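Local atomic coordinates of uncharacterized protein (Enterococcus faecalis, PDB entry 3CLQ), a protein that is of unknown function but belongs to the DUF1116 family and is probably related to the AllG subunit of oxamate carbamoyltransferase. Residues I35-D40 and T126-L131; I53-E56 and M62-A65; I118-Y123 and A241-D246; L152-D157 and F223-S228. All blocks are in the same frame, centred on the assembly; numbering follows the deposited sequence.

Interaction 1 of 4, residues I35-D40 and T126-L131; sequences INVMPD and TAFTNL
The ring of F128 lies across three consecutive residues, V37, M38 and P39, and each meets it in a different way. M38, a selenomethionine, runs past the phenylalanine in the opposite direction and lays its CG over one face, 4.0 Å from the F128 ring centroid and 13° off the normal. This is a CH-pi contact made by the methylene rather than by the heavy chalcogen. The next atom, M38 SE, lies beyond the face toward the root of the aromatic side chain, where it packs 3.9 Å from F128 CB. From there M38 SE sits obliquely, 4.7 Å from the F128 ring centroid.

The far part of the ring is met by the neighbouring residues. V37 comes at a slant, with CG2 3.8 Å from F128 CE1, and the V37 carbonyl O lies 3.4 Å from F128 CZ, again obliquely. P39 approaches from the opposite direction to the phenylalanine and puts its CD 3.6 Å from F128 CE2.

Whereas F128 points toward residues 35-40, T129 points away from them, and helix 234-247 lies on that other side of the strand: A127 packs on K242 and C243, and T129 OG1 bonds to P235 O. H99, bonded through ND1 to P39 O, also touches M38. The contact thus joins the chain leaving strand 26-33 to an outermost strand of the same four-stranded antiparallel sheet, two strands away, through a selenium version of the Met-aromatic motif.

Interaction 2 of 4, residues I53-E56 and M62-A65; sequences ITYE and MKGA
A first torsion of 171° swings the ring of Y55 out opposite its backbone N and over K63, whose side chain is extended as far as CE; a final turn (chi4 100°) then directs NZ toward the loop carbonyls. The two side chains cross at about a right angle. The lysine aliphatic chain runs over one face of the ring. K63 CE sits 4.2 Å from the Y55 ring centroid, displaced toward the rim, in a CH-pi contact. Nearer the helix, K63 CG approaches Y55 CE1 at 3.8 Å and K63 CD lies 3.6 Å from Y55 OH, so the methylenes cover the hydroxyl half of the ring.

The lysine belongs to the beginning of helix 60-73 and reaches back over the loop that joins strand 45-48 to that helix, tying the helix to its own lead-in. K63 NZ makes a weak hydrogen bond to E56 O at 3.4 Å and another hydrogen bond to M58 O, still within the lead-in. At 5.7 Å from the Y55 ring centroid, K63 NZ has at most a weak cation-pi attraction. K63 CE, meanwhile, rests 3.2 Å from Y55 O.

The hydroxyl of the buried tyrosine is engaged by D83 OD1 and Q67 NE2, two bonds that should limit movement of the ring. A86 and R87 of helix 79-87 also pack against Y55.

Interaction 3 of 4, residues I118-Y123 and A241-D246; sequences IKNETY and AKCALD
Strand 118-120 and helix 241-246 run in roughly the same direction, their axes inclined by 29° and 8.4 Å apart at closest approach, with the CA atoms of N120 and C243 6.3 Å from each other. C243 is the helix residue that fills this gap. With SG anti to its backbone N (chi1 176°), the thiol lies against N120, C243 SG being 3.5 Å from N120 CB and 3.6 Å from the backbone N of N120. The C243 CB beside it rests 4.0 Å from I118 CG2. The side chains of I118 and N120 start toward the helix whereas that of K119 starts away, the usual alternation of a strand with one face covered.

Helix 234-247 is laid in this way against an antiparallel sheet, and P26 at the start of the adjoining strand 26-33 touches both I118 and C243.

N120 ends the strand and organises the turn that follows. Its OD1 accepts from T122 N at 3.0 Å, forming an Asx turn, although the donor stands 39° out of the amide carbonyl plane. K25 N donates to the same oxygen. The amide nitrogen of N120 is held by S24 OG and N125 OD1, which together with the OD1 bonds should fix the rotation of the group. N125 also links this turn to the helix, since its ND2 bonds to C243 O.

Interaction 4 of 4, residues L152-D157 and F223-S228; sequences LIWMRD and FEFLGS
Two helices, 146-168 and 216-226, pack here through long aromatic and selenomethionine side chains that bridge backbones 10.2 Å apart between the CA atoms of M155 and F225. F225 occupies the last turn of its helix and points its ring at the other one, where W154 and M155 receive it.

W154 and F225 both extend with CG anti to the backbone N (chi1 180° and 178°) and slide past each other in opposite directions. The benzo part of the indole comes over one face of the phenylalanine, off-centre, with W154 CZ3 3.7 Å from F225 CD1. The six-membered ring of W154 and the F225 ring are inclined by 41°, their centroids 4.9 Å apart.

M155 crosses F225 at about a right angle. Its CE makes apolar contact with F225 CZ at 4.0 Å, while M155 SE, 5.5 Å from the F225 ring centroid, makes an oblique Met-aromatic contact. R151 and L159 of helix 146-168 also touch F225.

S228, just beyond the helix end, grips the F225 carbonyl twice from the same face of its plane: S228 OG donates to F225 O at 2.7 Å and S228 N to F225 O at 3.2 Å.

Overall arrangement
Interactions 1 and 3 share one antiparallel sheet: strands 114-120 and 126-130 are neighbours, joined by a probable hydrogen bond from A127 N to I118 O (2.9 Å), and F128 faces away from the helix that C243 belongs to. At the other end of 126-131, L131 CB packs 3.7 Å from M155 CE, linking interaction 1 to the helix pair of interaction 4. Interaction 2 stands apart, its nearest atoms about 9 Å from interaction 1 and about 8 Å from interaction 4, although its segments fall in the chain between those of interaction 1. Interactions 2 and 3 lie on opposite sides of the chain centre, their own centres about 29 Å apart.

Interaction 1 of 4, residues I35-D40 and T126-L131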
loop_
_atom_site.group_PDB
_atom_site.type_symbol
_atom_site.label_atom_id
_atom_site.label_comp_id
_atom_site.label_asym_id
_atom_site.label_seq_id
_atom_site.Cartn_x
_atom_site.Cartn_y
_atom_site.Cartn_z
ATOM N N ILE B 35 7.984 -27.194 16.392
ATOM C CA ILE B 35 8.721 -28.033 17.325
ATOM C C ILE B 35 10.232 -27.790 17.339
ATOM O O ILE B 35 10.886 -28.033 18.354
ATOM C CB ILE B 35 8.440 -29.520 17.061
ATOM C CG1 ILE B 35 8.380 -30.329 18.387
ATOM C CG2 ILE B 35 9.399 -30.060 16.001
ATOM C CD1 ILE B 35 9.717 -30.763 18.985
ATOM N N ASN B 36 10.789 -27.308 16.226
ATOM C CA ASN B 36 12.229 -27.039 16.152
ATOM C C ASN B 36 12.673 -25.770 16.866
ATOM O O ASN B 36 13.845 -25.646 17.204
ATOM C CB ASN B 36 12.721 -26.938 14.704
ATOM C CG ASN B 36 12.589 -28.225 13.945
ATOM O OD1 ASN B 36 12.501 -29.299 14.532
ATOM N ND2 ASN B 36 12.573 -28.126 12.618
ATOM N N VAL B 37 11.777 -24.806 17.066
ATOM C CA VAL B 37 12.250 -23.502 17.523
ATOM C C VAL B 37 11.528 -22.881 18.715
ATOM O O VAL B 37 12.058 -21.978 19.355
ATOM C CB VAL B 37 12.291 -22.493 16.366
ATOM C CG1 VAL B 37 13.193 -23.001 15.262
ATOM C CG2 VAL B 37 10.899 -22.239 15.837
HETATM N N MSE B 38 10.330 -23.355 19.022
HETATM C CA MSE B 38 9.533 -22.757 20.099
HETATM C C MSE B 38 9.903 -23.309 21.470
HETATM O O MSE B 38 10.377 -24.433 21.564
HETATM C CB MSE B 38 8.048 -22.954 19.821
HETATM C CG MSE B 38 7.629 -22.332 18.492
HETATM SE SE MSE B 38 5.731 -21.854 18.444
HETATM C CE MSE B 38 5.405 -21.846 20.366
ATOM N N PRO B 39 9.670 -22.513 22.539
ATOM C CA PRO B 39 9.966 -22.928 23.921
ATOM C C PRO B 39 8.994 -24.000 24.420
ATOM O O PRO B 39 7.799 -23.918 24.137
ATOM C CB PRO B 39 9.769 -21.636 24.743
ATOM C CG PRO B 39 9.499 -20.539 23.771
ATOM C CD PRO B 39 9.066 -21.168 22.487
ATOM N N ASP B 40 9.522 -24.987 25.147
ATOM C CA ASP B 40 8.733 -26.052 25.795
ATOM C C ASP B 40 7.753 -26.752 24.861
ATOM O O ASP B 40 6.607 -26.982 25.212
ATOM C CB ASP B 40 7.980 -25.514 27.018
ATOM C CG ASP B 40 8.797 -24.521 27.818
ATOM O OD1 ASP B 40 8.462 -23.305 27.786
ATOM O OD2 ASP B 40 9.775 -24.959 28.465
ATOM N N THR B 126 12.239 -13.278 21.531
ATOM C CA THR B 126 11.665 -13.820 20.301
ATOM C C THR B 126 10.161 -14.093 20.452
ATOM O O THR B 126 9.700 -14.517 21.510
ATOM C CB THR B 126 12.359 -15.154 19.914
ATOM O OG1 THR B 126 13.773 -14.971 19.830
ATOM C CG2 THR B 126 11.850 -15.650 18.591
ATOM N N ALA B 127 9.400 -13.862 19.387
ATOM C CA ALA B 127 8.014 -14.316 19.355
ATOM C C ALA B 127 7.808 -15.198 18.139
ATOM O O ALA B 127 8.670 -15.247 17.260
ATOM C CB ALA B 127 7.078 -13.165 19.321
ATOM N N PHE B 128 6.669 -15.883 18.090
ATOM C CA PHE B 128 6.350 -16.787 16.993
ATOM C C PHE B 128 4.864 -16.702 16.634
ATOM O O PHE B 128 4.023 -16.483 17.523
ATOM C CB PHE B 128 6.616 -18.227 17.445
ATOM C CG PHE B 128 7.999 -18.466 18.001
ATOM C CD1 PHE B 128 9.071 -18.747 17.149
ATOM C CD2 PHE B 128 8.220 -18.451 19.371
ATOM C CE1 PHE B 128 10.344 -18.995 17.667
ATOM C CE2 PHE B 128 9.498 -18.679 19.887
ATOM C CZ PHE B 128 10.562 -18.952 19.032
ATOM N N THR B 129 4.534 -16.897 15.356
ATOM C CA THR B 129 3.147 -17.168 14.922
ATOM C C THR B 129 3.163 -18.039 13.714
ATOM O O THR B 129 4.129 -18.027 12.970
ATOM C CB THR B 129 2.299 -15.931 14.498
ATOM O OG1 THR B 129 3.130 -14.823 14.101
ATOM C CG2 THR B 129 1.394 -15.512 15.597
ATOM N N ASN B 130 2.077 -18.768 13.496
ATOM C CA ASN B 130 1.956 -19.600 12.314
ATOM C C ASN B 130 1.653 -18.717 11.122
ATOM O O ASN B 130 1.543 -17.492 11.252
ATOM C CB ASN B 130 0.825 -20.600 12.459
ATOM C CG ASN B 130 -0.513 -19.930 12.408
ATOM O OD1 ASN B 130 -0.611 -18.776 12.002
ATOM N ND2 ASN B 130 -1.556 -20.633 12.851
ATOM N N LEU B 131 1.520 -19.367 9.971
ATOM C CA LEU B 131 1.265 -18.708 8.714
ATOM C C LEU B 131 -0.215 -18.700 8.387
ATOM O O LEU B 131 -0.977 -19.542 8.844
ATOM C CB LEU B 131 2.013 -19.418 7.596
ATOM C CG LEU B 131 3.517 -19.180 7.525
ATOM C CD1 LEU B 131 4.185 -19.602 8.831
ATOM C CD2 LEU B 131 4.087 -19.963 6.364
#

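Interaction 2 of 4, residues I53-E56 and M62-A65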
loop_
_atom_site.group_PDB
_atom_site.type_symbol
_atom_site.label_atom_id
_atom_site.label_comp_id
_atom_site.label_asym_id
_atom_site.label_seq_id
_atom_site.Cartn_x
_atom_site.Cartn_y
_atom_site.Cartn_z
ATOM N N ILE B 53 -7.536 -22.940 28.810
ATOM C CA ILE B 53 -8.858 -23.540 28.656
ATOM C C ILE B 53 -8.725 -25.032 28.344
ATOM O O ILE B 53 -8.056 -25.426 27.395
ATOM C CB ILE B 53 -9.668 -22.832 27.542
ATOM C CG1 ILE B 53 -11.103 -23.348 27.486
ATOM C CG2 ILE B 53 -8.982 -23.010 26.193
ATOM C CD1 ILE B 53 -12.075 -22.366 26.916
ATOM N N THR B 54 -9.349 -25.870 29.147
ATOM C CA THR B 54 -9.344 -27.288 28.830
ATOM C C THR B 54 -10.050 -27.534 27.501
ATOM O O THR B 54 -10.747 -26.659 26.992
ATOM C CB THR B 54 -10.007 -28.113 29.925
ATOM O OG1 THR B 54 -11.320 -27.601 30.149
ATOM C CG2 THR B 54 -9.213 -28.009 31.204
ATOM N N TYR B 55 -9.859 -28.726 26.946
ATOM C CA TYR B 55 -10.430 -29.063 25.658
ATOM C C TYR B 55 -11.942 -29.171 25.778
ATOM O O TYR B 55 -12.665 -28.600 24.963
ATOM C CB TYR B 55 -9.833 -30.362 25.121
ATOM C CG TYR B 55 -10.524 -30.887 23.887
ATOM C CD1 TYR B 55 -10.268 -30.337 22.641
ATOM C CD2 TYR B 55 -11.440 -31.938 23.964
ATOM C CE1 TYR B 55 -10.898 -30.811 21.501
ATOM C CE2 TYR B 55 -12.075 -32.427 22.825
ATOM C CZ TYR B 55 -11.795 -31.857 21.593
ATOM O OH TYR B 55 -12.410 -32.321 20.448
ATOM N N GLU B 56 -12.419 -29.884 26.797
ATOM C CA GLU B 56 -13.862 -30.075 26.952
ATOM C C GLU B 56 -14.627 -28.760 27.000
ATOM O O GLU B 56 -15.775 -28.694 26.577
ATOM C CB GLU B 56 -14.219 -30.922 28.187
ATOM C CG GLU B 56 -13.718 -32.350 28.148
ATOM C CD GLU B 56 -12.216 -32.403 28.290
ATOM O OE1 GLU B 56 -11.673 -31.563 29.046
ATOM O OE2 GLU B 56 -11.573 -33.257 27.635
HETATM N N MSE B 62 -13.159 -24.187 17.605
HETATM C CA MSE B 62 -11.815 -24.507 18.083
HETATM C C MSE B 62 -11.601 -26.006 18.297
HETATM O O MSE B 62 -10.489 -26.509 18.105
HETATM C CB MSE B 62 -11.494 -23.749 19.365
HETATM C CG MSE B 62 -10.042 -23.892 19.788
HETATM SE SE MSE B 62 -9.606 -22.977 21.467
HETATM C CE MSE B 62 -9.450 -21.122 20.818
ATOM N N LYS B 63 -12.648 -26.720 18.703
ATOM C CA LYS B 63 -12.561 -28.181 18.745
ATOM C C LYS B 63 -12.287 -28.735 17.348
ATOM O O LYS B 63 -11.465 -29.626 17.178
ATOM C CB LYS B 63 -13.819 -28.824 19.335
ATOM C CG LYS B 63 -13.975 -28.627 20.824
ATOM C CD LYS B 63 -14.753 -29.765 21.425
ATOM C CE LYS B 63 -14.933 -29.563 22.906
ATOM N NZ LYS B 63 -16.284 -29.031 23.235
ATOM N N GLY B 64 -12.969 -28.203 16.345
ATOM C CA GLY B 64 -12.695 -28.600 14.977
ATOM C C GLY B 64 -11.240 -28.349 14.624
ATOM O O GLY B 64 -10.639 -29.082 13.844
ATOM N N ALA B 65 -10.666 -27.306 15.203
ATOM C CA ALA B 65 -9.273 -26.974 14.944
ATOM C C ALA B 65 -8.333 -28.025 15.529
ATOM O O ALA B 65 -7.523 -28.592 14.814
ATOM C CB ALA B 65 -8.949 -25.617 15.482
#

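Interaction 3 of 4, residues I118-Y123 and A241-D246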
loop_
_atom_site.group_PDB
_atom_site.type_symbol
_atom_site.label_atom_id
_atom_site.label_comp_id
_atom_site.label_asym_id
_atom_site.label_seq_id
_atom_site.Cartn_x
_atom_site.Cartn_y
_atom_site.Cartn_z
ATOM N N ILE B 118 10.491 -14.260 14.869
ATOM C CA ILE B 118 10.608 -12.814 14.941
ATOM C C ILE B 118 11.401 -12.459 16.182
ATOM O O ILE B 118 11.052 -12.879 17.270
ATOM C CB ILE B 118 9.202 -12.160 15.029
ATOM C CG1 ILE B 118 8.427 -12.362 13.734
ATOM C CG2 ILE B 118 9.295 -10.673 15.302
ATOM C CD1 ILE B 118 6.973 -12.048 13.889
ATOM N N LYS B 119 12.459 -11.685 16.040
ATOM C CA LYS B 119 13.380 -11.494 17.146
ATOM C C LYS B 119 13.477 -10.021 17.424
ATOM O O LYS B 119 13.556 -9.240 16.501
ATOM C CB LYS B 119 14.753 -12.050 16.777
ATOM C CG LYS B 119 15.738 -12.179 17.912
ATOM C CD LYS B 119 16.970 -12.964 17.434
ATOM C CE LYS B 119 18.301 -12.226 17.722
ATOM N NZ LYS B 119 18.471 -11.007 16.836
ATOM N N ASN B 120 13.458 -9.630 18.692
ATOM C CA ASN B 120 13.564 -8.222 19.026
ATOM C C ASN B 120 14.997 -7.682 18.904
ATOM O O ASN B 120 15.872 -8.041 19.693
ATOM C CB ASN B 120 13.044 -7.993 20.431
ATOM C CG ASN B 120 12.702 -6.540 20.690
ATOM O OD1 ASN B 120 13.234 -5.630 20.042
ATOM N ND2 ASN B 120 11.805 -6.311 21.653
ATOM N N GLU B 121 15.228 -6.796 17.936
ATOM C CA GLU B 121 16.568 -6.244 17.713
ATOM C C GLU B 121 17.040 -5.410 18.907
ATOM O O GLU B 121 18.244 -5.267 19.140
ATOM C CB GLU B 121 16.624 -5.402 16.435
ATOM C CG GLU B 121 18.026 -4.964 16.019
ATOM C CD GLU B 121 18.046 -3.998 14.810
ATOM O OE1 GLU B 121 17.935 -2.755 14.998
ATOM O OE2 GLU B 121 18.194 -4.472 13.663
ATOM N N THR B 122 16.104 -4.855 19.667
ATOM C CA THR B 122 16.499 -3.999 20.766
ATOM C C THR B 122 16.701 -4.808 22.045
ATOM O O THR B 122 17.685 -4.607 22.763
ATOM C CB THR B 122 15.454 -2.895 21.001
ATOM O OG1 THR B 122 15.183 -2.232 19.773
ATOM C CG2 THR B 122 15.952 -1.868 22.010
ATOM N N TYR B 123 15.781 -5.728 22.316
ATOM C CA TYR B 123 15.667 -6.336 23.647
ATOM C C TYR B 123 15.935 -7.844 23.607
ATOM O O TYR B 123 16.032 -8.523 24.644
ATOM C CB TYR B 123 14.298 -5.984 24.277
ATOM C CG TYR B 123 14.218 -4.502 24.616
ATOM C CD1 TYR B 123 15.087 -3.966 25.571
ATOM C CD2 TYR B 123 13.323 -3.626 23.960
ATOM C CE1 TYR B 123 15.086 -2.610 25.890
ATOM C CE2 TYR B 123 13.306 -2.239 24.274
ATOM C CZ TYR B 123 14.216 -1.743 25.249
ATOM O OH TYR B 123 14.295 -0.412 25.643
ATOM N N ALA B 241 3.766 -7.323 17.097
ATOM C CA ALA B 241 3.202 -6.762 18.331
ATOM C C ALA B 241 3.542 -7.608 19.575
ATOM O O ALA B 241 3.881 -7.075 20.642
ATOM C CB ALA B 241 1.700 -6.567 18.200
ATOM N N LYS B 242 3.443 -8.926 19.426
ATOM C CA LYS B 242 3.733 -9.821 20.529
ATOM C C LYS B 242 5.173 -9.638 20.971
ATOM O O LYS B 242 5.492 -9.614 22.172
ATOM C CB LYS B 242 3.509 -11.258 20.102
ATOM C CG LYS B 242 4.048 -12.270 21.086
ATOM C CD LYS B 242 3.419 -12.139 22.458
ATOM C CE LYS B 242 3.506 -13.448 23.202
ATOM N NZ LYS B 242 3.261 -13.261 24.682
ATOM N N CYS B 243 6.042 -9.506 19.979
ATOM C CA CYS B 243 7.450 -9.299 20.226
ATOM C C CYS B 243 7.713 -7.985 20.974
ATOM O O CYS B 243 8.451 -7.982 21.950
ATOM C CB CYS B 243 8.210 -9.351 18.916
ATOM S SG CYS B 243 9.973 -8.995 19.054
ATOM N N ALA B 244 7.109 -6.886 20.533
ATOM C CA ALA B 244 7.225 -5.616 21.254
ATOM C C ALA B 244 6.581 -5.659 22.651
ATOM O O ALA B 244 7.233 -5.387 23.663
ATOM C CB ALA B 244 6.622 -4.502 20.438
ATOM N N LEU B 245 5.300 -6.005 22.709
ATOM C CA LEU B 245 4.599 -6.138 23.979
ATOM C C LEU B 245 5.337 -6.967 25.063
ATOM O O LEU B 245 5.500 -6.514 26.202
ATOM C CB LEU B 245 3.206 -6.682 23.750
ATOM C CG LEU B 245 2.072 -5.660 23.609
ATOM C CD1 LEU B 245 2.563 -4.289 24.001
ATOM C CD2 LEU B 245 1.475 -5.649 22.226
ATOM N N ASP B 246 5.803 -8.161 24.715
ATOM C CA ASP B 246 6.542 -8.985 25.690
ATOM C C ASP B 246 7.750 -8.292 26.309
ATOM O O ASP B 246 8.153 -8.624 27.439
ATOM C CB ASP B 246 7.019 -10.284 25.063
ATOM C CG ASP B 246 5.905 -11.261 24.848
ATOM O OD1 ASP B 246 4.725 -10.929 25.140
ATOM O OD2 ASP B 246 6.224 -12.378 24.390
#

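Interaction 4 of 4, residues L152-D157 and F223-S228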
loop_
_atom_site.group_PDB
_atom_site.type_symbol
_atom_site.label_atom_id
_atom_site.label_comp_id
_atom_site.label_asym_id
_atom_site.label_seq_id
_atom_site.Cartn_x
_atom_site.Cartn_y
_atom_site.Cartn_z
ATOM N N LEU B 152 -2.455 -27.920 4.536
ATOM C CA LEU B 152 -1.547 -27.914 5.669
ATOM C C LEU B 152 -0.246 -28.682 5.384
ATOM O O LEU B 152 0.835 -28.273 5.824
ATOM C CB LEU B 152 -2.225 -28.522 6.895
ATOM C CG LEU B 152 -2.965 -27.573 7.825
ATOM C CD1 LEU B 152 -2.368 -27.739 9.205
ATOM C CD2 LEU B 152 -2.820 -26.122 7.404
ATOM N N ILE B 153 -0.360 -29.803 4.672
ATOM C CA ILE B 153 0.804 -30.625 4.319
ATOM C C ILE B 153 1.649 -29.963 3.234
ATOM O O ILE B 153 2.881 -29.994 3.277
ATOM C CB ILE B 153 0.378 -32.037 3.870
ATOM C CG1 ILE B 153 -0.182 -32.805 5.062
ATOM C CG2 ILE B 153 1.548 -32.805 3.260
ATOM C CD1 ILE B 153 -1.047 -33.952 4.670
ATOM N N TRP B 154 0.968 -29.356 2.269
ATOM C CA TRP B 154 1.615 -28.572 1.235
ATOM C C TRP B 154 2.428 -27.450 1.869
ATOM O O TRP B 154 3.574 -27.205 1.500
ATOM C CB TRP B 154 0.560 -28.002 0.298
ATOM C CG TRP B 154 1.122 -27.171 -0.814
ATOM C CD1 TRP B 154 1.541 -27.611 -2.034
ATOM C CD2 TRP B 154 1.309 -25.749 -0.813
ATOM N NE1 TRP B 154 1.987 -26.554 -2.790
ATOM C CE2 TRP B 154 1.853 -25.399 -2.063
ATOM C CE3 TRP B 154 1.077 -24.739 0.124
ATOM C CZ2 TRP B 154 2.170 -24.084 -2.397
ATOM C CZ3 TRP B 154 1.391 -23.432 -0.216
ATOM C CH2 TRP B 154 1.930 -23.121 -1.459
HETATM N N MSE B 155 1.843 -26.781 2.845
HETATM C CA MSE B 155 2.550 -25.707 3.535
HETATM C C MSE B 155 3.742 -26.172 4.365
HETATM O O MSE B 155 4.652 -25.397 4.632
HETATM C CB MSE B 155 1.594 -24.939 4.422
HETATM C CG MSE B 155 0.524 -24.227 3.652
HETATM SE SE MSE B 155 -0.666 -23.402 4.927
HETATM C CE MSE B 155 0.331 -21.766 5.348
ATOM N N ARG B 156 3.751 -27.427 4.790
ATOM C CA ARG B 156 4.896 -27.884 5.563
ATOM C C ARG B 156 5.885 -28.689 4.729
ATOM O O ARG B 156 7.017 -28.908 5.158
ATOM C CB ARG B 156 4.478 -28.684 6.793
ATOM C CG ARG B 156 3.915 -30.027 6.467
ATOM C CD ARG B 156 4.565 -31.132 7.260
ATOM N NE ARG B 156 4.513 -32.306 6.414
ATOM C CZ ARG B 156 3.678 -33.326 6.563
ATOM N NH1 ARG B 156 2.824 -33.385 7.580
ATOM N NH2 ARG B 156 3.726 -34.302 5.684
ATOM N N ASP B 157 5.463 -29.126 3.547
ATOM C CA ASP B 157 6.333 -29.910 2.678
ATOM C C ASP B 157 7.044 -29.007 1.690
ATOM O O ASP B 157 8.195 -29.256 1.317
ATOM C CB ASP B 157 5.529 -30.955 1.909
ATOM C CG ASP B 157 5.282 -32.215 2.714
ATOM O OD1 ASP B 157 5.549 -32.219 3.939
ATOM O OD2 ASP B 157 4.818 -33.197 2.104
ATOM N N PHE B 223 3.309 -18.252 -5.739
ATOM C CA PHE B 223 2.786 -16.915 -5.982
ATOM C C PHE B 223 1.275 -16.970 -6.076
ATOM O O PHE B 223 0.584 -16.071 -5.603
ATOM C CB PHE B 223 3.319 -16.319 -7.277
ATOM C CG PHE B 223 4.797 -16.132 -7.297
ATOM C CD1 PHE B 223 5.435 -15.424 -6.276
ATOM C CD2 PHE B 223 5.554 -16.646 -8.347
ATOM C CE1 PHE B 223 6.805 -15.247 -6.293
ATOM C CE2 PHE B 223 6.934 -16.461 -8.384
ATOM C CZ PHE B 223 7.567 -15.773 -7.359
ATOM N N GLU B 224 0.762 -18.020 -6.706
ATOM C CA GLU B 224 -0.672 -18.162 -6.847
ATOM C C GLU B 224 -1.284 -18.151 -5.457
ATOM O O GLU B 224 -2.306 -17.509 -5.221
ATOM C CB GLU B 224 -0.981 -19.475 -7.518
ATOM C CG GLU B 224 -2.151 -19.477 -8.477
ATOM C CD GLU B 224 -1.939 -20.527 -9.595
ATOM O OE1 GLU B 224 -1.559 -20.089 -10.716
ATOM O OE2 GLU B 224 -2.101 -21.762 -9.342
ATOM N N PHE B 225 -0.635 -18.858 -4.540
ATOM C CA PHE B 225 -1.057 -18.943 -3.154
ATOM C C PHE B 225 -0.943 -17.589 -2.412
ATOM O O PHE B 225 -1.846 -17.180 -1.660
ATOM C CB PHE B 225 -0.222 -20.027 -2.461
ATOM C CG PHE B 225 -0.516 -20.200 -0.995
ATOM C CD1 PHE B 225 -1.474 -21.118 -0.566
ATOM C CD2 PHE B 225 0.184 -19.481 -0.045
ATOM C CE1 PHE B 225 -1.743 -21.308 0.797
ATOM C CE2 PHE B 225 -0.086 -19.654 1.313
ATOM C CZ PHE B 225 -1.047 -20.568 1.733
ATOM N N LEU B 226 0.156 -16.879 -2.641
ATOM C CA LEU B 226 0.400 -15.663 -1.898
ATOM C C LEU B 226 -0.540 -14.517 -2.272
ATOM O O LEU B 226 -0.822 -13.661 -1.437
ATOM C CB LEU B 226 1.876 -15.260 -1.964
ATOM C CG LEU B 226 2.898 -16.163 -1.224
ATOM C CD1 LEU B 226 4.313 -15.789 -1.653
ATOM C CD2 LEU B 226 2.779 -16.150 0.327
ATOM N N GLY B 227 -1.061 -14.503 -3.493
ATOM C CA GLY B 227 -2.039 -13.487 -3.859
ATOM C C GLY B 227 -3.474 -14.004 -3.927
ATOM O O GLY B 227 -4.346 -13.376 -4.535
ATOM N N SER B 228 -3.739 -15.158 -3.327
ATOM C CA SER B 228 -5.098 -15.668 -3.341
ATOM C C SER B 228 -5.915 -14.941 -2.269
ATOM O O SER B 228 -7.144 -14.962 -2.250
ATOM C CB SER B 228 -5.111 -17.185 -3.129
ATOM O OG SER B 228 -4.483 -17.517 -1.904
#